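Glycosyl hydrolase (PDB 5NDX) probably hydrolyses O-glycosidic bonds of alpha-L-iduronides, as a bacterial orthologue of human alpha-L-iduronidase in glycoside hydrolase family 39. Local coordinates at residues A[56-61]-A[83-88]; A[25-28]-A[32-35]; A[122-127]-A[134-139]. The protein carries 2 engineered substitutions. All coordinates share one frame; numbering follows the deposited sequence.

Contact 1 (A[56-61]-A[83-88]); sequences LRVHYL and DVMIEH. With 8U8 ((2~{R},3~{S},4~{S},5~{R},6~{S})-6-(4-methyl-2-oxidanylidene-chromen-7-yl)oxy-3,4,5-tris(oxidanyl)oxane-2-carboxylic acid), chain M.
Met-85 reaches from helix 76-87 to two side chains of strand 55-58, Leu-56 and Val-58. Its chain runs extended beyond CG (chi2 -167°, chi3 -162°), so the thioether lies across the gap like a rod. Leu-56 meets the middle of that rod at a slant: its CD1 branch is 3.9 Å from Met-85 CG and 4.0 Å from Met-85 SD. The far end goes to Val-58, whose CG2 sits 3.9 Å from Met-85 CE. The CG2 branch lies beside the backbone N of Val-58, while CG1 is anti to it.

Along the strand the side chains alternate. Leu-56 and Val-58 face the helix; Arg-57 points away from it and forms salt bridges with Glu-95 and Glu-142. Just past the strand, His-59 belongs to the ligand pocket. Its NE2 gives a nearly straight bond to hydroxyl O3 of the iduronide 8U8 (3.1 Å, 167°), with O3 at the ring edge and in its plane, and its ND1 bonds Glu-95. Losing the imidazole, as with an alanine here, is likely to leave sugar O3 without this donor and to take one partner from Glu-95.

The chemistry is thus divided within one beta-alpha unit of the TIM barrel: an apolar seam ties strand to helix by dispersion and burial, while the strand's exit turns a polar ring toward the sugar.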
# COMPACT_ATOMS: atom_id res chain seq x y z
N LEU A 56 3.10 -5.59 -5.33
CA LEU A 56 4.29 -5.62 -4.51
C LEU A 56 5.50 -5.50 -5.40
O LEU A 56 5.63 -6.27 -6.36
CB LEU A 56 4.41 -6.94 -3.78
CG LEU A 56 3.50 -7.27 -2.65
CD1 LEU A 56 3.96 -8.58 -2.02
CD2 LEU A 56 3.51 -6.16 -1.61
N ARG A 57 6.39 -4.59 -5.07
CA ARG A 57 7.60 -4.32 -5.82
C ARG A 57 8.74 -4.82 -4.94
O ARG A 57 9.17 -4.14 -4.00
CB ARG A 57 7.74 -2.85 -6.13
CG ARG A 57 9.00 -2.48 -6.90
CD ARG A 57 8.92 -1.08 -7.53
NE ARG A 57 10.12 -0.36 -7.19
CZ ARG A 57 11.21 -0.23 -7.92
NH1 ARG A 57 11.30 -0.75 -9.11
NH2 ARG A 57 12.22 0.42 -7.44
N VAL A 58 9.16 -6.05 -5.18
CA VAL A 58 10.14 -6.70 -4.30
C VAL A 58 11.50 -6.82 -5.04
O VAL A 58 11.55 -7.42 -6.14
CB VAL A 58 9.66 -8.09 -3.88
CG1 VAL A 58 10.71 -8.77 -3.03
CG2 VAL A 58 8.31 -8.03 -3.14
N HIS A 59 12.56 -6.30 -4.41
CA HIS A 59 13.90 -6.28 -5.01
C HIS A 59 14.56 -7.66 -5.03
O HIS A 59 14.44 -8.43 -4.07
CB HIS A 59 14.88 -5.39 -4.22
CG HIS A 59 14.71 -3.92 -4.41
ND1 HIS A 59 13.97 -3.36 -5.42
CD2 HIS A 59 15.28 -2.88 -3.74
CE1 HIS A 59 14.05 -2.04 -5.36
NE2 HIS A 59 14.83 -1.73 -4.33
N TYR A 60 15.31 -7.92 -6.09
CA TYR A 60 16.19 -9.11 -6.20
C TYR A 60 15.42 -10.43 -6.23
O TYR A 60 15.87 -11.43 -5.67
CB TYR A 60 17.20 -9.14 -5.04
CG TYR A 60 18.08 -7.92 -4.96
CD1 TYR A 60 19.04 -7.69 -5.95
CD2 TYR A 60 18.02 -7.03 -3.89
CE1 TYR A 60 19.91 -6.61 -5.90
CE2 TYR A 60 18.88 -5.93 -3.82
CZ TYR A 60 19.82 -5.73 -4.84
OH TYR A 60 20.68 -4.67 -4.85
N LEU A 61 14.28 -10.47 -6.93
CA LEU A 61 13.59 -11.73 -7.12
C LEU A 61 14.52 -12.80 -7.74
O LEU A 61 14.47 -13.95 -7.34
CB LEU A 61 12.31 -11.55 -7.95
CG LEU A 61 11.15 -10.94 -7.13
CD1 LEU A 61 10.09 -10.42 -8.08
CD2 LEU A 61 10.60 -11.94 -6.14
N ASP A 83 4.15 -17.62 -5.29
CA ASP A 83 2.92 -18.27 -4.85
C ASP A 83 2.30 -17.54 -3.65
O ASP A 83 1.09 -17.42 -3.59
CB ASP A 83 3.14 -19.72 -4.44
CG ASP A 83 3.30 -20.67 -5.61
OD1 ASP A 83 3.11 -20.34 -6.79
OD2 ASP A 83 3.70 -21.79 -5.30
N VAL A 84 3.11 -17.10 -2.69
CA VAL A 84 2.53 -16.36 -1.56
C VAL A 84 1.87 -15.06 -1.96
O VAL A 84 0.90 -14.68 -1.33
CB VAL A 84 3.45 -15.93 -0.34
CG1 VAL A 84 3.42 -16.95 0.70
CG2 VAL A 84 4.82 -15.43 -0.69
N MET A 85 2.44 -14.35 -2.92
CA MET A 85 1.79 -13.15 -3.43
C MET A 85 0.43 -13.48 -4.05
O MET A 85 -0.58 -12.93 -3.62
CB MET A 85 2.63 -12.45 -4.47
CG MET A 85 3.97 -11.96 -3.99
SD MET A 85 4.55 -10.86 -5.29
CE MET A 85 6.24 -10.88 -4.81
N ILE A 86 0.41 -14.41 -5.01
CA ILE A 86 -0.82 -14.80 -5.74
C ILE A 86 -1.92 -15.29 -4.79
O ILE A 86 -3.06 -14.89 -4.89
CB ILE A 86 -0.52 -15.86 -6.83
CG1 ILE A 86 0.04 -15.23 -8.12
CG2 ILE A 86 -1.81 -16.55 -7.33
CD1 ILE A 86 0.94 -14.03 -8.02
N GLU A 87 -1.55 -16.10 -3.83
CA GLU A 87 -2.45 -16.60 -2.82
C GLU A 87 -3.09 -15.48 -1.96
O GLU A 87 -4.20 -15.63 -1.50
CB GLU A 87 -1.62 -17.55 -1.95
CG GLU A 87 -2.39 -18.26 -0.86
CD GLU A 87 -1.50 -18.87 0.22
OE1 GLU A 87 -0.24 -18.86 0.10
OE2 GLU A 87 -2.09 -19.35 1.21
N HIS A 88 -2.42 -14.33 -1.79
CA HIS A 88 -3.03 -13.20 -1.05
C HIS A 88 -3.56 -12.08 -1.96
O HIS A 88 -3.70 -10.95 -1.51
CB HIS A 88 -2.03 -12.69 -0.04
CG HIS A 88 -1.77 -13.68 1.03
ND1 HIS A 88 -0.75 -14.59 0.95
CD2 HIS A 88 -2.48 -13.99 2.14
CE1 HIS A 88 -0.79 -15.38 2.00
NE2 HIS A 88 -1.83 -15.05 2.74
C15 8U8 M . 22.78 4.92 -2.58
C13 8U8 M . 21.75 5.74 -3.10
C14 8U8 M . 22.10 6.90 -3.79
C16 8U8 M . 21.11 7.71 -4.35
O9 8U8 M . 21.50 8.73 -4.92
O8 8U8 M . 19.77 7.41 -4.23
C11 8U8 M . 19.40 6.21 -3.66
C10 8U8 M . 18.04 5.86 -3.66
C12 8U8 M . 20.38 5.37 -3.07
C7 8U8 M . 19.95 4.15 -2.53
C8 8U8 M . 18.59 3.80 -2.54
C9 8U8 M . 17.63 4.65 -3.10
O2 8U8 M . 16.29 4.33 -3.16
C5 8U8 M . 15.60 3.41 -2.23
O1 8U8 M . 15.95 3.76 -0.89
C1 8U8 M . 15.71 2.85 0.11
C6 8U8 M . 15.27 3.68 1.17
O7 8U8 M . 15.45 3.25 2.31
O6 8U8 M . 14.73 4.73 0.85
C2 8U8 M . 14.54 1.84 -0.13
O5 8U8 M . 13.29 2.51 0.08
C3 8U8 M . 14.61 1.12 -1.55
O4 8U8 M . 14.88 -0.23 -1.37
C4 8U8 M . 15.67 1.78 -2.48
O3 8U8 M . 15.43 1.30 -3.87

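Contact 2 (A[25-28]-A[32-35]); sequences TGFS and LLLE
Phe-27, the last residue of strand 24-27, sets one stretch of its ring rim, CD1, CE1 and CZ, against Leu-32 and Leu-33 of the short 3-10 turn that leads into helix 36-45. The ring leaves the backbone with CG between the backbone N and the carbonyl carbon (chi1 61°), which swings its far end toward the turn.

The tight part is at that far end. Leu-33 lies at the edge of the ring, with Phe-27 CZ 3.8 Å from both Leu-33 CG and Leu-33 CD2, the CD2 methyl lying in the ring plane. Leu-33 leaves its backbone at an angle to the strand, and its branched end makes the approach. This side is buried deep between strand and helices: Leu-33 also packs on Val-58 of the next strand, on Leu-42, and on Ala-81, Val-84 and Met-85 of helix 76-87, while Phe-27 touches Met-38.

Leu-32 forms the looser side. Its CB comes obliquely to the ring, 3.9 Å from Phe-27 CE1, and its CD1 branch reaches past to lie 4.0 Å from Phe-27 CD1 and 3.8 Å from the carbonyl oxygen Ser-28 O. Leu-32 remains partly exposed, with Phe-334 beside it and a bound sulfate about 4 Å from its side chain at the nearest. Ser-28 points away from the turn, and its side chain packs on His-59 and is about 5 Å from the bound iduronide.

Between the segments, then, the hold is apolar. Polar order lies within the turn itself, where Glu-35 N bonds Leu-32 O and Glu-35 takes the N-cap position of helix 36-45, its carboxylate paired with Arg-332. Apolar burial holds the first beta-to-alpha link of the barrel, and Ser-28 carries that link close to the bound iduronide.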
# COMPACT_ATOMS: atom_id res chain seq x y z
N THR A 25 3.02 -1.35 -2.66
CA THR A 25 4.09 -1.17 -1.70
C THR A 25 5.25 -2.07 -2.14
O THR A 25 5.22 -2.71 -3.19
CB THR A 25 3.62 -1.43 -0.22
OG1 THR A 25 4.71 -1.18 0.70
CG2 THR A 25 3.18 -2.84 -0.00
N GLY A 26 6.29 -2.08 -1.34
CA GLY A 26 7.45 -2.83 -1.68
C GLY A 26 8.41 -2.95 -0.52
O GLY A 26 8.22 -2.35 0.55
N PHE A 27 9.42 -3.80 -0.75
CA PHE A 27 10.48 -4.07 0.22
C PHE A 27 11.64 -4.81 -0.47
O PHE A 27 11.59 -5.12 -1.67
CB PHE A 27 9.98 -4.86 1.43
CG PHE A 27 9.43 -6.22 1.09
CD1 PHE A 27 10.26 -7.32 0.98
CD2 PHE A 27 8.09 -6.39 0.88
CE1 PHE A 27 9.76 -8.56 0.65
CE2 PHE A 27 7.57 -7.63 0.57
CZ PHE A 27 8.43 -8.72 0.44
N SER A 28 12.70 -5.03 0.32
CA SER A 28 13.90 -5.71 -0.09
C SER A 28 14.43 -6.45 1.16
O SER A 28 14.25 -5.95 2.26
CB SER A 28 14.93 -4.71 -0.57
OG SER A 28 15.94 -5.41 -1.23
N LEU A 32 12.71 -12.25 2.18
CA LEU A 32 11.66 -12.04 3.20
C LEU A 32 10.37 -12.68 2.82
O LEU A 32 9.62 -13.07 3.72
CB LEU A 32 11.42 -10.55 3.50
CG LEU A 32 12.60 -9.82 4.10
CD1 LEU A 32 12.17 -8.38 4.34
CD2 LEU A 32 13.08 -10.49 5.38
N LEU A 33 10.10 -12.87 1.53
CA LEU A 33 8.86 -13.54 1.12
C LEU A 33 8.77 -14.99 1.61
O LEU A 33 7.69 -15.55 1.70
CB LEU A 33 8.67 -13.52 -0.39
CG LEU A 33 8.28 -12.20 -1.03
CD1 LEU A 33 8.53 -12.14 -2.53
CD2 LEU A 33 6.80 -11.94 -0.77
N LEU A 34 9.89 -15.60 1.95
CA LEU A 34 9.89 -16.96 2.49
C LEU A 34 9.75 -17.00 4.00
O LEU A 34 9.59 -18.06 4.53
CB LEU A 34 11.20 -17.67 2.13
CG LEU A 34 11.58 -17.56 0.64
CD1 LEU A 34 12.99 -18.12 0.40
CD2 LEU A 34 10.55 -18.23 -0.25
N GLU A 35 9.80 -15.87 4.69
CA GLU A 35 9.73 -15.85 6.17
C GLU A 35 8.28 -15.84 6.67
O GLU A 35 7.43 -15.22 6.07
CB GLU A 35 10.42 -14.59 6.71
CG GLU A 35 11.92 -14.51 6.50
CD GLU A 35 12.68 -15.73 7.07
OE1 GLU A 35 12.32 -16.30 8.11
OE2 GLU A 35 13.65 -16.14 6.43

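Contact 3 (A[122-127]-A[134-139]); sequences ATVDRY and DELRTW. With SO4 (sulfate ion), chain L.
Tyr-127 meets Leu-136 and Trp-139 with its CB rather than its ring: with CG anti to the carbonyl carbon (chi1 -66°), the phenol is carried off toward helix 76-87. Leu-136 answers with a chi1 of -112°, well away from a staggered position, which lays its CD2 branch 3.7 Å from Tyr-127 CB and 3.5 Å from Tyr-127 C. The same methyl rests 3.6 Å above the indole plane of Trp-139, shifted toward the rim, so it is caught between the helix backbone and a ring face. Trp-139 adds CH2, 4.1 Å from Tyr-127 CB, and Val-124 touches Leu-136 more distantly through its CG2.

The indole is also held from its other end. Trp-139 NE1 donates to Glu-135 OE2 at 2.8 Å, in the ring plane but meeting the carboxylate on its anti side, 28° out of the carboxylate plane. Glu-135 O takes two bonds from Thr-138, through N and OG1, where helix 133-136 turns toward strand 140-142.

On the outer side, Arg-126 stretches out with its CG over the centre of the Tyr-127 ring. Its NH1 and NH2 grip sulfate O2 and O1 respectively as a pair. Asp-79 of helix 76-87 is shared, pairing with Arg-126 NH2 and accepting from Tyr-127 OH.

The contact itself is apolar, and the polar groups of its residues find partners elsewhere: Asp-79 for the phenol, Glu-135 for the indole. The bidentate grip on sulfate, probably from the crystallisation liquor, is consistent with a guanidinium edge accessible to an anion.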
# COMPACT_ATOMS: atom_id res chain seq x y z
N ALA A 122 12.29 -17.66 -19.99
CA ALA A 122 11.97 -18.82 -19.16
C ALA A 122 11.02 -18.47 -17.96
O ALA A 122 10.13 -19.28 -17.57
CB ALA A 122 13.26 -19.49 -18.67
N THR A 123 11.20 -17.28 -17.41
CA THR A 123 10.39 -16.80 -16.29
C THR A 123 8.95 -16.68 -16.70
O THR A 123 8.05 -17.24 -16.07
CB THR A 123 10.89 -15.42 -15.81
OG1 THR A 123 12.28 -15.48 -15.50
CG2 THR A 123 10.12 -14.95 -14.59
N VAL A 124 8.74 -15.98 -17.81
CA VAL A 124 7.44 -15.74 -18.34
C VAL A 124 6.78 -17.05 -18.79
O VAL A 124 5.59 -17.31 -18.54
CB VAL A 124 7.56 -14.69 -19.46
CG1 VAL A 124 6.37 -14.76 -20.39
CG2 VAL A 124 7.62 -13.33 -18.80
N ASP A 125 7.58 -17.90 -19.42
CA ASP A 125 7.09 -19.23 -19.77
C ASP A 125 6.64 -20.05 -18.55
O ASP A 125 5.57 -20.61 -18.53
CB ASP A 125 8.16 -20.00 -20.54
CG ASP A 125 7.64 -21.30 -21.06
OD1 ASP A 125 6.87 -21.25 -22.02
OD2 ASP A 125 7.94 -22.35 -20.44
N ARG A 126 7.46 -20.11 -17.53
CA ARG A 126 7.10 -20.87 -16.36
C ARG A 126 5.85 -20.33 -15.61
O ARG A 126 4.96 -21.12 -15.23
CB ARG A 126 8.26 -20.91 -15.43
CG ARG A 126 8.03 -21.76 -14.21
CD ARG A 126 9.28 -21.73 -13.37
NE ARG A 126 9.12 -22.61 -12.22
CZ ARG A 126 9.24 -23.94 -12.27
NH1 ARG A 126 9.52 -24.56 -13.41
NH2 ARG A 126 9.06 -24.66 -11.18
N TYR A 127 5.78 -19.01 -15.40
CA TYR A 127 4.75 -18.48 -14.51
C TYR A 127 3.45 -18.33 -15.27
O TYR A 127 2.39 -18.51 -14.70
CB TYR A 127 5.25 -17.25 -13.69
CG TYR A 127 6.34 -17.71 -12.76
CD1 TYR A 127 6.08 -18.67 -11.78
CD2 TYR A 127 7.63 -17.24 -12.88
CE1 TYR A 127 7.09 -19.13 -10.95
CE2 TYR A 127 8.66 -17.76 -12.09
CZ TYR A 127 8.37 -18.70 -11.13
OH TYR A 127 9.38 -19.19 -10.35
N ASP A 134 -3.56 -15.11 -18.40
CA ASP A 134 -4.37 -14.01 -17.92
C ASP A 134 -3.71 -13.38 -16.65
O ASP A 134 -3.55 -12.16 -16.63
CB ASP A 134 -5.81 -14.45 -17.64
CG ASP A 134 -6.62 -14.66 -18.94
OD1 ASP A 134 -6.11 -14.32 -20.05
OD2 ASP A 134 -7.77 -15.15 -18.84
N GLU A 135 -3.25 -14.21 -15.69
CA GLU A 135 -2.57 -13.71 -14.48
C GLU A 135 -1.34 -12.95 -14.85
O GLU A 135 -1.19 -11.81 -14.41
CB GLU A 135 -2.27 -14.82 -13.45
CG GLU A 135 -1.44 -14.38 -12.22
CD GLU A 135 -2.14 -13.36 -11.33
OE1 GLU A 135 -3.36 -13.37 -11.26
OE2 GLU A 135 -1.47 -12.52 -10.69
N LEU A 136 -0.48 -13.53 -15.69
CA LEU A 136 0.76 -12.86 -16.11
C LEU A 136 0.57 -11.48 -16.72
O LEU A 136 1.35 -10.54 -16.48
CB LEU A 136 1.54 -13.73 -17.11
CG LEU A 136 2.87 -14.31 -16.66
CD1 LEU A 136 3.93 -13.28 -16.71
CD2 LEU A 136 2.80 -14.88 -15.25
N ARG A 137 -0.45 -11.38 -17.55
CA ARG A 137 -0.73 -10.17 -18.24
C ARG A 137 -1.23 -9.06 -17.31
O ARG A 137 -1.33 -7.97 -17.77
CB ARG A 137 -1.79 -10.39 -19.35
CG ARG A 137 -1.21 -11.07 -20.57
CD ARG A 137 -2.29 -11.36 -21.61
NE ARG A 137 -2.24 -12.74 -22.10
CZ ARG A 137 -1.91 -13.14 -23.33
NH1 ARG A 137 -1.53 -12.29 -24.28
NH2 ARG A 137 -1.93 -14.44 -23.62
N THR A 138 -1.62 -9.37 -16.07
CA THR A 138 -1.98 -8.34 -15.08
C THR A 138 -0.74 -7.79 -14.34
O THR A 138 -0.88 -6.83 -13.54
CB THR A 138 -3.02 -8.84 -14.04
OG1 THR A 138 -2.41 -9.82 -13.17
CG2 THR A 138 -4.36 -9.38 -14.73
N TRP A 139 0.45 -8.34 -14.62
CA TRP A 139 1.67 -7.92 -13.94
C TRP A 139 2.30 -6.77 -14.71
O TRP A 139 1.86 -6.48 -15.82
CB TRP A 139 2.65 -9.03 -13.82
CG TRP A 139 2.20 -10.21 -13.02
CD1 TRP A 139 1.00 -10.41 -12.46
CD2 TRP A 139 2.96 -11.39 -12.79
NE1 TRP A 139 0.95 -11.66 -11.85
CE2 TRP A 139 2.16 -12.27 -12.03
CE3 TRP A 139 4.29 -11.76 -13.07
CZ2 TRP A 139 2.62 -13.51 -11.60
CZ3 TRP A 139 4.74 -13.00 -12.63
CH2 TRP A 139 3.91 -13.85 -11.92
S SO4 L . 10.84 -27.95 -12.43
O1 SO4 L . 10.04 -27.69 -11.19
O2 SO4 L . 9.96 -27.72 -13.61
O3 SO4 L . 12.04 -27.06 -12.54
O4 SO4 L . 11.30 -29.37 -12.39

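In the fold
From the N terminus the three contacts come in series; none nests in or crosses another. Contact 2 closes first, over the three residues between 25-28 and 32-35. Contact 1 closes a longer loop, bringing helix 76-87 back against strand 55-58. Contact 3 folds helix 133-136 onto helix 110-131 just before strand 140-142. Contacts 1 and 2 share the barrel sheet through Arg-57 N to Thr-25 O (2.9 Å) and His-59 N to Phe-27 O (3.1 Å). From helix 76-87, Ile-86 packs on Trp-139 of contact 3. That helix, against which contact 2 also rests, joins all three, although contacts 2 and 3 do not touch directly.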